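Local coordinates for BRO1 protein (Saccharomyces cerevisiae, PDB 1ZB1) that serves as a class E sorting adapter that helps concentrate cargo for multivesicular-body vesicles and recruits the DOA4 deubiquitinase to endosomes, at residues A[9-14]-A[187-192]; A[30-33]-A[39-42]; A[33-36]-A[42-45]; A[111-116]-A[168-173]; A[138-141]-A[146-149]. All coordinates share one frame; numbering follows the deposited sequence.

Overall arrangement
The five contacts spread along the elongated, mostly helical Bro1 domain. Contact 1 lies close to the middle of the chain and sets the N-terminal segment 9-14 on helix 176-198; the other four are nested within the loop it closes. Contact 5, centred about 11 Å away, touches it where helix 118-139 turns into helix 146-165. Contacts 2 and 3, centres about 2 Å apart, fold the connection after helix 23-34 back on that helix, about 43 Å from the chain's centre. Contact 4, about 26 Å from contact 1 and about 30 Å from contact 2 between centres, involves the two-stranded sheet. Together they hold N-terminal segment, helix turn, sheet and distal loop to the helical body.

Contact 1: A[9-14]-A[187-192]; sequences YLFDLK and HAEAQE
In the helical core of the Bro1 domain, the extended N-terminal segment 9-14 is strapped across helix 176-198, and Leu10 and Phe11 meet Glu189 there. Two oxygens of one carboxylate hold both polar groups of a single backbone residue. Phe11 N gives its hydrogen to Glu189 OE2 at 3.0 Å, almost straight at 177°, arriving on the syn side and 15° out of the carboxylate plane. The other oxygen, OE1, works through water 2, which donates to Glu189 OE1 and to Phe11 O, each at 2.7 Å. The glutamate reaches that far because its chain is extended beyond CG.

Apolar groups border the carboxylate. Leu10 bends its end toward the helix and lays CD2 3.8 Å from Glu189 CD, while Phe11 CG stands 3.8 Å from OE2, the ring plane turned 52° from that of the carboxylate. Phe11 in turn stacks on Trp244 of helix 242-269, so a second helix also holds the ring. With the N-H and the water both donating to it, the buried carboxylate is probably comfortable as the charged form.

One helical turn on, Glu192 repeats the theme at longer range. Its OE1 makes a salt bridge with Lys251, whose NZ also bonds to Tyr9 O, and its OE2 takes a hydrogen bond from Tyr255. The start of the segment is joined to the same carboxylate by water 1, which accepts from Tyr9 N at 2.7 Å and donates to Glu192 OE2 at 2.8 Å.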
# COMPACT_ATOMS: atom_id res chain seq x y z
N TYR A 9 -0.02 -6.48 -11.79
CA TYR A 9 -1.08 -7.11 -11.02
C TYR A 9 -1.14 -6.43 -9.64
O TYR A 9 -0.27 -6.65 -8.80
CB TYR A 9 -0.78 -8.59 -10.83
CG TYR A 9 -1.89 -9.37 -10.16
CD1 TYR A 9 -2.84 -10.05 -10.92
CD2 TYR A 9 -2.00 -9.40 -8.77
CE1 TYR A 9 -3.88 -10.76 -10.30
CE2 TYR A 9 -3.03 -10.11 -8.15
CZ TYR A 9 -3.96 -10.79 -8.92
OH TYR A 9 -4.98 -11.50 -8.32
N LEU A 10 -2.16 -5.60 -9.42
CA LEU A 10 -2.31 -4.89 -8.15
C LEU A 10 -3.44 -5.45 -7.29
O LEU A 10 -4.54 -5.71 -7.79
CB LEU A 10 -2.56 -3.40 -8.42
CG LEU A 10 -1.47 -2.68 -9.22
CD1 LEU A 10 -1.87 -1.23 -9.44
CD2 LEU A 10 -0.14 -2.77 -8.50
N PHE A 11 -3.17 -5.64 -6.00
CA PHE A 11 -4.17 -6.15 -5.07
C PHE A 11 -5.26 -5.11 -4.87
O PHE A 11 -4.98 -3.91 -4.76
CB PHE A 11 -3.54 -6.50 -3.72
CG PHE A 11 -2.61 -7.68 -3.76
CD1 PHE A 11 -2.67 -8.62 -4.79
CD2 PHE A 11 -1.67 -7.88 -2.74
CE1 PHE A 11 -1.83 -9.73 -4.81
CE2 PHE A 11 -0.82 -8.99 -2.75
CZ PHE A 11 -0.90 -9.91 -3.79
N ASP A 12 -6.51 -5.56 -4.80
CA ASP A 12 -7.63 -4.65 -4.61
C ASP A 12 -7.98 -4.57 -3.13
O ASP A 12 -8.56 -5.51 -2.57
CB ASP A 12 -8.84 -5.15 -5.41
CG ASP A 12 -9.84 -4.05 -5.71
OD1 ASP A 12 -9.49 -3.13 -6.48
OD2 ASP A 12 -10.96 -4.11 -5.16
N LEU A 13 -7.62 -3.47 -2.48
CA LEU A 13 -7.90 -3.29 -1.06
C LEU A 13 -9.36 -2.85 -0.83
O LEU A 13 -9.99 -2.27 -1.71
CB LEU A 13 -6.92 -2.29 -0.44
CG LEU A 13 -5.43 -2.64 -0.59
CD1 LEU A 13 -4.58 -1.65 0.17
CD2 LEU A 13 -5.18 -4.04 -0.05
N LYS A 14 -9.88 -3.13 0.36
CA LYS A 14 -11.27 -2.80 0.68
C LYS A 14 -11.44 -1.64 1.65
O LYS A 14 -10.66 -1.50 2.59
CB LYS A 14 -11.98 -4.03 1.25
CG LYS A 14 -12.02 -5.21 0.28
CD LYS A 14 -12.83 -4.85 -0.96
CE LYS A 14 -12.93 -6.03 -1.91
NZ LYS A 14 -13.71 -5.68 -3.14
N HIS A 187 4.46 -0.79 -0.49
CA HIS A 187 5.86 -0.50 -0.78
C HIS A 187 6.37 -1.47 -1.86
O HIS A 187 7.00 -1.05 -2.84
CB HIS A 187 6.70 -0.65 0.50
CG HIS A 187 8.13 -0.23 0.34
ND1 HIS A 187 9.05 -0.32 1.36
CD2 HIS A 187 8.80 0.29 -0.72
CE1 HIS A 187 10.22 0.12 0.94
NE2 HIS A 187 10.10 0.49 -0.32
N ALA A 188 6.08 -2.75 -1.68
CA ALA A 188 6.50 -3.76 -2.65
C ALA A 188 5.95 -3.46 -4.05
O ALA A 188 6.69 -3.54 -5.03
CB ALA A 188 6.06 -5.16 -2.20
N GLU A 189 4.67 -3.12 -4.13
CA GLU A 189 4.04 -2.83 -5.42
C GLU A 189 4.61 -1.57 -6.07
O GLU A 189 4.78 -1.52 -7.29
CB GLU A 189 2.52 -2.70 -5.28
CG GLU A 189 1.82 -3.99 -4.86
CD GLU A 189 0.31 -3.88 -4.86
OE1 GLU A 189 -0.21 -2.76 -4.65
OE2 GLU A 189 -0.37 -4.91 -5.05
N ALA A 190 4.91 -0.56 -5.26
CA ALA A 190 5.49 0.67 -5.79
C ALA A 190 6.84 0.36 -6.44
O ALA A 190 7.11 0.79 -7.57
CB ALA A 190 5.66 1.71 -4.67
N GLN A 191 7.68 -0.39 -5.73
CA GLN A 191 9.00 -0.79 -6.23
C GLN A 191 8.83 -1.61 -7.51
O GLN A 191 9.53 -1.40 -8.50
CB GLN A 191 9.74 -1.63 -5.17
CG GLN A 191 11.12 -2.17 -5.59
CD GLN A 191 12.17 -1.08 -5.74
OE1 GLN A 191 12.06 -0.01 -5.15
NE2 GLN A 191 13.22 -1.36 -6.53
N GLU A 192 7.89 -2.55 -7.49
CA GLU A 192 7.62 -3.39 -8.64
C GLU A 192 7.27 -2.56 -9.88
O GLU A 192 7.78 -2.81 -10.97
CB GLU A 192 6.50 -4.38 -8.32
CG GLU A 192 5.96 -5.14 -9.52
CD GLU A 192 4.92 -6.18 -9.14
OE1 GLU A 192 4.16 -5.95 -8.18
OE2 GLU A 192 4.86 -7.22 -9.82
O HOH W 1 2.48 -7.40 -11.24
O HOH W 2 -2.83 -2.29 -4.63

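Contact 2: A[30-33]-A[39-42]; sequences YLKK and QWRT
Lys32 lays its aliphatic chain along the indole of Trp40, and the fit is close. CG sits 3.4 Å from the centroid of the five-membered ring and only 4° off its normal, a well-centred CH-pi contact. Two carbons farther out, CE comes within 3.4 Å of Trp40 CZ2, just outside the rim of the six-membered ring along its CE2-CZ2 bond. The lysine runs alongside the indole and is extended from CG onward (chi2 177°), which carries the chain from over the five-membered ring out past the CE2-CZ2 edge.

Leu31 supplies the rest of the first shell. Its CB is 3.9 Å from Trp40 CB, the two side chains meeting at about a right angle, and its carbonyl O lies 3.5 Å from the same Trp40 CB. The tryptophan carries CG between its backbone N and carbonyl carbon (chi1 81°), a crowded position, and from there the indole meets Leu31 and Lys32.

On the opposite face of the indole comes Arg41, with its CG 3.5 Å above the ring plane and Trp40 CZ2 under the middle of its guanidinium. The indole is thus sandwiched between two basic side chains, and Lys32 NZ and Arg41 NH2 remain 6.0 Å apart, so any repulsion should be modest. Farther out, Leu31 is also packed by Phe43 and Tyr44, from the loop leading on to helix 46-58. The whole arrangement is that of the connection between two successive helices, in which an aromatic residue of the loop folds back on the last turn of helix 23-34.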
# COMPACT_ATOMS: atom_id res chain seq x y z
N TYR A 30 -25.33 18.12 22.30
CA TYR A 30 -24.25 18.35 23.25
C TYR A 30 -24.37 19.76 23.83
O TYR A 30 -24.27 19.96 25.04
CB TYR A 30 -22.89 18.19 22.58
CG TYR A 30 -21.74 18.67 23.43
CD1 TYR A 30 -21.32 17.94 24.55
CD2 TYR A 30 -21.08 19.86 23.14
CE1 TYR A 30 -20.27 18.40 25.36
CE2 TYR A 30 -20.04 20.33 23.94
CZ TYR A 30 -19.64 19.60 25.04
OH TYR A 30 -18.61 20.07 25.83
N LEU A 31 -24.57 20.73 22.94
CA LEU A 31 -24.70 22.13 23.34
C LEU A 31 -25.92 22.36 24.24
O LEU A 31 -25.82 23.03 25.26
CB LEU A 31 -24.78 23.03 22.10
CG LEU A 31 -23.53 23.05 21.22
CD1 LEU A 31 -23.80 23.83 19.94
CD2 LEU A 31 -22.37 23.68 21.99
N LYS A 32 -27.07 21.80 23.85
CA LYS A 32 -28.30 21.95 24.63
C LYS A 32 -28.14 21.37 26.03
O LYS A 32 -28.78 21.82 26.98
CB LYS A 32 -29.47 21.24 23.94
CG LYS A 32 -30.01 21.95 22.71
CD LYS A 32 -31.11 21.12 22.06
CE LYS A 32 -31.67 21.80 20.82
NZ LYS A 32 -32.69 20.97 20.13
N LYS A 33 -27.29 20.35 26.16
CA LYS A 33 -27.05 19.70 27.44
C LYS A 33 -26.00 20.47 28.25
O LYS A 33 -26.07 20.51 29.47
CB LYS A 33 -26.59 18.26 27.23
CG LYS A 33 -27.55 17.40 26.43
CD LYS A 33 -26.93 16.05 26.09
CE LYS A 33 -27.83 15.24 25.18
NZ LYS A 33 -27.18 13.98 24.72
N GLN A 39 -29.53 29.28 26.02
CA GLN A 39 -28.18 29.77 25.78
C GLN A 39 -27.40 29.07 24.66
O GLN A 39 -26.59 29.70 23.99
CB GLN A 39 -27.35 29.68 27.07
CG GLN A 39 -27.26 30.98 27.87
CD GLN A 39 -28.58 31.39 28.47
OE1 GLN A 39 -29.21 30.62 29.20
NE2 GLN A 39 -29.02 32.61 28.17
N TRP A 40 -27.65 27.78 24.46
CA TRP A 40 -26.92 27.00 23.46
C TRP A 40 -26.80 27.53 22.03
O TRP A 40 -25.74 27.36 21.41
CB TRP A 40 -27.46 25.56 23.41
CG TRP A 40 -28.71 25.39 22.60
CD1 TRP A 40 -29.99 25.53 23.04
CD2 TRP A 40 -28.79 25.08 21.21
NE1 TRP A 40 -30.87 25.32 22.00
CE2 TRP A 40 -30.16 25.04 20.87
CE3 TRP A 40 -27.83 24.83 20.21
CZ2 TRP A 40 -30.60 24.76 19.57
CZ3 TRP A 40 -28.27 24.55 18.92
CH2 TRP A 40 -29.64 24.52 18.62
N ARG A 41 -27.84 28.14 21.49
CA ARG A 41 -27.77 28.65 20.12
C ARG A 41 -26.61 29.60 19.87
O ARG A 41 -26.08 29.67 18.77
CB ARG A 41 -29.09 29.32 19.73
CG ARG A 41 -30.25 28.35 19.56
CD ARG A 41 -31.36 28.95 18.71
NE ARG A 41 -32.43 27.99 18.44
CZ ARG A 41 -33.31 27.56 19.35
NH1 ARG A 41 -33.25 28.00 20.60
NH2 ARG A 41 -34.24 26.68 19.00
N THR A 42 -26.20 30.32 20.91
CA THR A 42 -25.10 31.27 20.79
C THR A 42 -23.78 30.57 20.46
O THR A 42 -22.90 31.14 19.83
CB THR A 42 -24.93 32.08 22.09
OG1 THR A 42 -26.12 32.83 22.36
CG2 THR A 42 -23.74 33.04 21.98

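Contact 3: A[33-36]-A[42-45]; sequences KSYG and TFYD
Tyr35 stacks face to face on Phe43, joining the first non-helical residue after helix 23-34 to the loop that leads into helix 46-58. At the root, Tyr35 CB lies near the backbone N of Trp40, inside the same loop. CG is then 4.0 Å from Phe43 CE1, which hangs over the middle of the tyrosine ring. Along one side of that ring, CD1 faces Phe43 CD1 and CE1 faces CG; along the other, CD2 faces CE1 and CZ, and CE2 closes to 3.4 Å from CZ. The phenol end is just as near: Tyr35 CZ stands 3.4 Å from Phe43 CE2. Finally the oxygen passes just beyond the rim of the phenylalanine ring, near its CD2-CE2 bond, with OH 3.4 Å from Phe43 CE2 and 3.5 Å from CD2.

The gap therefore narrows from the root of the tyrosine to its tip, in keeping with ring planes inclined by 14°. Centroids are 3.7 Å apart, so the overlap is large and the lateral shift small. Seen as whole side chains, the two cross at about a right angle: the ring planes match while the CB-to-ring axes do not.

Just beyond Phe43, Asp45 sits at the N-cap of helix 46-58, its OD1 accepting from Ala48 N. Between the two rings nothing polar is exchanged, so the attraction should come from dispersion and the shielding of ring faces from water; such nearly eclipsed overlap probably gains little from ring electrostatics.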
# COMPACT_ATOMS: atom_id res chain seq x y z
N LYS A 33 -27.29 20.35 26.16
CA LYS A 33 -27.05 19.70 27.44
C LYS A 33 -26.00 20.47 28.25
O LYS A 33 -26.07 20.51 29.47
CB LYS A 33 -26.59 18.26 27.23
CG LYS A 33 -27.55 17.40 26.43
CD LYS A 33 -26.93 16.05 26.09
CE LYS A 33 -27.83 15.24 25.18
NZ LYS A 33 -27.18 13.98 24.72
N SER A 34 -25.04 21.06 27.55
CA SER A 34 -23.97 21.81 28.20
C SER A 34 -24.49 23.14 28.73
O SER A 34 -24.20 23.52 29.86
CB SER A 34 -22.81 22.04 27.24
OG SER A 34 -22.20 20.81 26.87
N TYR A 35 -25.25 23.85 27.90
CA TYR A 35 -25.83 25.13 28.30
C TYR A 35 -27.34 24.97 28.26
O TYR A 35 -27.85 23.97 27.77
CB TYR A 35 -25.42 26.24 27.34
CG TYR A 35 -23.95 26.25 27.00
CD1 TYR A 35 -23.46 25.52 25.92
CD2 TYR A 35 -23.04 26.97 27.78
CE1 TYR A 35 -22.10 25.51 25.62
CE2 TYR A 35 -21.68 26.96 27.49
CZ TYR A 35 -21.22 26.23 26.41
OH TYR A 35 -19.87 26.22 26.11
N GLY A 36 -28.06 25.95 28.78
CA GLY A 36 -29.51 25.86 28.78
C GLY A 36 -30.07 25.92 27.37
O GLY A 36 -29.35 26.22 26.42
N THR A 42 -26.20 30.32 20.91
CA THR A 42 -25.10 31.27 20.79
C THR A 42 -23.78 30.57 20.46
O THR A 42 -22.90 31.14 19.83
CB THR A 42 -24.93 32.08 22.09
OG1 THR A 42 -26.12 32.83 22.36
CG2 THR A 42 -23.74 33.04 21.98
N PHE A 43 -23.66 29.32 20.90
CA PHE A 43 -22.44 28.54 20.69
C PHE A 43 -22.49 27.65 19.44
O PHE A 43 -21.56 26.90 19.18
CB PHE A 43 -22.16 27.66 21.91
CG PHE A 43 -22.05 28.42 23.21
CD1 PHE A 43 -23.18 28.93 23.83
CD2 PHE A 43 -20.81 28.62 23.81
CE1 PHE A 43 -23.08 29.63 25.04
CE2 PHE A 43 -20.70 29.32 25.01
CZ PHE A 43 -21.84 29.83 25.62
N TYR A 44 -23.58 27.75 18.69
CA TYR A 44 -23.77 26.93 17.49
C TYR A 44 -23.57 27.69 16.18
O TYR A 44 -24.10 28.78 16.00
CB TYR A 44 -25.19 26.34 17.53
CG TYR A 44 -25.48 25.28 16.49
CD1 TYR A 44 -24.76 24.09 16.46
CD2 TYR A 44 -26.50 25.46 15.56
CE1 TYR A 44 -25.05 23.10 15.53
CE2 TYR A 44 -26.80 24.47 14.62
CZ TYR A 44 -26.07 23.29 14.62
OH TYR A 44 -26.36 22.30 13.70
N ASP A 45 -22.80 27.10 15.27
CA ASP A 45 -22.56 27.69 13.95
C ASP A 45 -23.33 26.79 12.99
O ASP A 45 -22.82 25.76 12.55
CB ASP A 45 -21.07 27.65 13.60
CG ASP A 45 -20.76 28.36 12.29
OD1 ASP A 45 -21.64 28.45 11.41
OD2 ASP A 45 -19.61 28.83 12.14

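Contact 4: A[111-116]-A[168-173]; sequences LKYTQH and NSPSVD
Ser171 OG, on a residue whose CA lies 3.9 Å from Tyr113 CE2, has three hydrogen-bond partners. It is hydrogen-bonded to Asp101 OD1 and to Lys16 NZ, both outside the two segments, and it accepts from Asp173 N at 3.2 Å, closing an ST turn. Ser169 OG makes a second ST turn by taking the N-H of Ser171. These two turns probably help to set the shape of the loop around Pro170, between helices 146-165 and 176-198.

Pro170 then lies against the ring of Tyr113, from strand 112-115 of the antiparallel hairpin. Its CB stands over the ring face 4.2 Å from the centroid and 16° off the normal, a CH-pi contact. Its carbonyl oxygen comes over the same ring, 3.2 Å from Tyr113 CZ. The proline and the tyrosine point past one another, head to tail. Two residues along the strand, Gln115 has CG anti to its N (chi1 -179°), runs extended from there and brings NE2 3.8 Å from Pro170 CG. Phe120 of helix 118-139 touches Tyr113, Gln115 and Pro170.

Water links the edges. Water 3 sits in the plane of the Tyr113 ring, 2.7 Å from its OH, and accepts from Val172 N. Water 4 donates to Gln115 OE1 and, at 2.7 Å, to Asn168 O; Gln115 OE1 is also bonded to Thr117 OG1. The strand and the loop are therefore joined by Pro170 packed on the Tyr113 ring, with its carbonyl oxygen over the ring as well and bridging waters at the margins, an interface whose polar links run largely through solvent molecules.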
# COMPACT_ATOMS: atom_id res chain seq x y z
N LEU A 111 -19.58 -6.83 10.82
CA LEU A 111 -19.08 -6.56 12.17
C LEU A 111 -18.77 -5.07 12.33
O LEU A 111 -17.90 -4.53 11.63
CB LEU A 111 -17.83 -7.39 12.44
CG LEU A 111 -17.44 -7.53 13.92
CD1 LEU A 111 -18.61 -8.14 14.69
CD2 LEU A 111 -16.20 -8.43 14.05
N LYS A 112 -19.48 -4.41 13.24
CA LYS A 112 -19.27 -2.99 13.46
C LYS A 112 -19.06 -2.63 14.93
O LYS A 112 -19.43 -3.39 15.83
CB LYS A 112 -20.47 -2.20 12.93
CG LYS A 112 -21.78 -2.54 13.61
CD LYS A 112 -22.87 -1.54 13.25
CE LYS A 112 -24.19 -1.90 13.91
NZ LYS A 112 -25.25 -0.93 13.55
N TYR A 113 -18.47 -1.46 15.15
CA TYR A 113 -18.21 -0.96 16.49
C TYR A 113 -18.57 0.51 16.57
O TYR A 113 -18.49 1.24 15.57
CB TYR A 113 -16.72 -1.11 16.84
CG TYR A 113 -16.18 -2.52 16.71
CD1 TYR A 113 -16.37 -3.45 17.73
CD2 TYR A 113 -15.49 -2.91 15.57
CE1 TYR A 113 -15.87 -4.76 17.62
CE2 TYR A 113 -14.98 -4.21 15.44
CZ TYR A 113 -15.18 -5.13 16.46
OH TYR A 113 -14.66 -6.40 16.34
N THR A 114 -18.98 0.94 17.76
CA THR A 114 -19.32 2.34 18.01
C THR A 114 -18.42 2.76 19.16
O THR A 114 -18.37 2.09 20.19
CB THR A 114 -20.80 2.50 18.40
OG1 THR A 114 -21.64 2.13 17.30
CG2 THR A 114 -21.10 3.95 18.79
N GLN A 115 -17.69 3.86 18.98
CA GLN A 115 -16.78 4.36 20.01
C GLN A 115 -16.76 5.89 19.89
O GLN A 115 -16.80 6.43 18.78
CB GLN A 115 -15.38 3.75 19.81
CG GLN A 115 -14.33 4.18 20.84
CD GLN A 115 -13.10 3.26 20.87
OE1 GLN A 115 -11.96 3.72 20.91
NE2 GLN A 115 -13.34 1.96 20.87
N HIS A 116 -16.71 6.57 21.03
CA HIS A 116 -16.75 8.03 21.07
C HIS A 116 -15.42 8.78 20.90
O HIS A 116 -15.41 9.99 20.68
CB HIS A 116 -17.37 8.53 22.38
CG HIS A 116 -18.77 8.05 22.63
ND1 HIS A 116 -19.73 8.01 21.64
CD2 HIS A 116 -19.38 7.67 23.77
CE1 HIS A 116 -20.88 7.64 22.17
NE2 HIS A 116 -20.70 7.42 23.46
N ASN A 168 -4.64 0.21 20.13
CA ASN A 168 -5.67 -0.62 20.74
C ASN A 168 -7.05 -0.49 20.09
O ASN A 168 -8.07 -0.38 20.77
CB ASN A 168 -5.78 -0.29 22.24
CG ASN A 168 -4.49 -0.59 22.99
OD1 ASN A 168 -4.13 -1.75 23.19
ND2 ASN A 168 -3.80 0.46 23.41
N SER A 169 -7.07 -0.49 18.76
CA SER A 169 -8.32 -0.36 18.02
C SER A 169 -9.23 -1.56 18.20
O SER A 169 -8.75 -2.69 18.31
CB SER A 169 -8.04 -0.18 16.52
OG SER A 169 -9.24 -0.11 15.78
N PRO A 170 -10.55 -1.34 18.24
CA PRO A 170 -11.47 -2.46 18.39
C PRO A 170 -11.61 -3.23 17.07
O PRO A 170 -12.08 -4.37 17.05
CB PRO A 170 -12.78 -1.78 18.79
CG PRO A 170 -12.70 -0.47 18.05
CD PRO A 170 -11.26 -0.05 18.29
N SER A 171 -11.18 -2.61 15.97
CA SER A 171 -11.27 -3.24 14.65
C SER A 171 -10.02 -4.00 14.22
O SER A 171 -8.90 -3.51 14.37
CB SER A 171 -11.59 -2.20 13.57
OG SER A 171 -11.55 -2.80 12.28
N VAL A 172 -10.23 -5.18 13.65
CA VAL A 172 -9.13 -6.02 13.17
C VAL A 172 -8.32 -5.31 12.09
O VAL A 172 -7.12 -5.53 11.95
CB VAL A 172 -9.66 -7.37 12.62
CG1 VAL A 172 -10.66 -7.14 11.50
CG2 VAL A 172 -8.50 -8.22 12.12
N ASP A 173 -8.99 -4.45 11.32
CA ASP A 173 -8.34 -3.70 10.25
C ASP A 173 -7.24 -2.78 10.76
O ASP A 173 -6.26 -2.52 10.06
CB ASP A 173 -9.35 -2.82 9.51
CG ASP A 173 -10.40 -3.61 8.78
OD1 ASP A 173 -11.60 -3.22 8.86
OD2 ASP A 173 -10.04 -4.61 8.13
O HOH W 3 -12.89 -6.82 14.41
O HOH W 4 -9.37 2.01 21.14

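Contact 5: A[138-141]-A[146-149]; sequences RENI and KNSI
Van der Waals contact is made by Ile141 against the CB and OG of Ser148, where helix 118-139 ends and helix 146-165 starts. Ile141 turns its end toward the second helix: CG1 is anti to the backbone N (chi1 -164°), and CD1 arrives 3.9 Å from Ser148 CB and 3.7 Å from its OG. The backbone is close as well, with Ile141 CA 3.3 Å from Ser148 OG. That hydroxyl has its polar partner at Ala137 O, just before the segment, so the hydroxyl ties the start of helix 146-165 to the last turn of helix 118-139.

The polar link across the segments passes through one water. Water 5 donates to Asn140 O at 2.6 Å and accepts from Ser148 N at 3.0 Å. Ser148 belongs to the first turn of its helix, where no earlier carbonyl of that helix is placed to take the N-H, and the water serves instead.

A third group, the side-chain amides of Asn140 and Asn147, is doubtful in detail. Their planes are 55° apart, and Asn140 OD1 lies 2.5 Å from Asn147 ND2, too near and too badly angled for a hydrogen bond.

Outward, Ile141 and Ser148 both rest on Leu193 of helix 176-198, Ile141 also touches Pro8 and Leu10 of the N-terminal segment, and Arg138 NH1 bonds to Leu10 O. The turn between helices 118-139 and 146-165 is thus packed against the next helix and the chain's N-terminal segment together.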
# COMPACT_ATOMS: atom_id res chain seq x y z
N ARG A 138 -4.51 2.42 -9.11
CA ARG A 138 -5.09 1.41 -9.99
C ARG A 138 -5.72 2.07 -11.21
O ARG A 138 -5.53 1.62 -12.34
CB ARG A 138 -6.16 0.61 -9.24
CG ARG A 138 -6.75 -0.53 -10.05
CD ARG A 138 -7.86 -1.23 -9.28
NE ARG A 138 -8.26 -2.49 -9.91
CZ ARG A 138 -7.53 -3.60 -9.91
NH1 ARG A 138 -6.35 -3.63 -9.30
NH2 ARG A 138 -7.98 -4.70 -10.51
N GLU A 139 -6.47 3.14 -10.96
CA GLU A 139 -7.16 3.88 -12.00
C GLU A 139 -6.23 4.56 -13.00
O GLU A 139 -6.58 4.72 -14.17
CB GLU A 139 -8.08 4.92 -11.34
CG GLU A 139 -9.09 5.58 -12.27
CD GLU A 139 -10.07 6.46 -11.52
OE1 GLU A 139 -9.62 7.43 -10.87
OE2 GLU A 139 -11.29 6.18 -11.57
N ASN A 140 -5.04 4.96 -12.55
CA ASN A 140 -4.08 5.63 -13.42
C ASN A 140 -2.95 4.71 -13.87
O ASN A 140 -1.90 5.18 -14.32
CB ASN A 140 -3.47 6.84 -12.71
CG ASN A 140 -4.51 7.89 -12.34
OD1 ASN A 140 -4.24 8.81 -11.56
ND2 ASN A 140 -5.70 7.78 -12.92
N ILE A 141 -3.16 3.40 -13.75
CA ILE A 141 -2.15 2.42 -14.14
C ILE A 141 -2.00 2.40 -15.66
O ILE A 141 -1.38 1.49 -16.22
CB ILE A 141 -2.54 1.01 -13.65
CG1 ILE A 141 -1.33 0.08 -13.70
CG2 ILE A 141 -3.66 0.45 -14.51
CD1 ILE A 141 -0.21 0.46 -12.75
N LYS A 146 4.30 6.52 -13.59
CA LYS A 146 4.70 7.64 -12.74
C LYS A 146 3.66 7.97 -11.65
O LYS A 146 3.99 8.02 -10.46
CB LYS A 146 4.96 8.88 -13.60
CG LYS A 146 5.27 10.14 -12.81
CD LYS A 146 5.37 11.37 -13.72
CE LYS A 146 6.64 11.37 -14.56
NZ LYS A 146 6.74 10.20 -15.49
N ASN A 147 2.43 8.21 -12.07
CA ASN A 147 1.35 8.56 -11.14
C ASN A 147 1.02 7.41 -10.18
O ASN A 147 0.84 7.63 -8.98
CB ASN A 147 0.09 8.94 -11.91
CG ASN A 147 -1.07 9.28 -10.99
OD1 ASN A 147 -1.19 10.41 -10.52
ND2 ASN A 147 -1.91 8.29 -10.70
N SER A 148 0.92 6.20 -10.71
CA SER A 148 0.61 5.04 -9.90
C SER A 148 1.66 4.79 -8.83
O SER A 148 1.34 4.40 -7.71
CB SER A 148 0.47 3.80 -10.79
OG SER A 148 -0.62 3.95 -11.67
N ILE A 149 2.93 5.01 -9.18
CA ILE A 149 4.02 4.81 -8.23
C ILE A 149 3.89 5.83 -7.09
O ILE A 149 3.99 5.48 -5.91
CB ILE A 149 5.40 4.97 -8.92
CG1 ILE A 149 5.66 3.77 -9.84
CG2 ILE A 149 6.52 5.08 -7.87
CD1 ILE A 149 6.98 3.84 -10.60
O HOH W 5 0.53 5.90 -13.68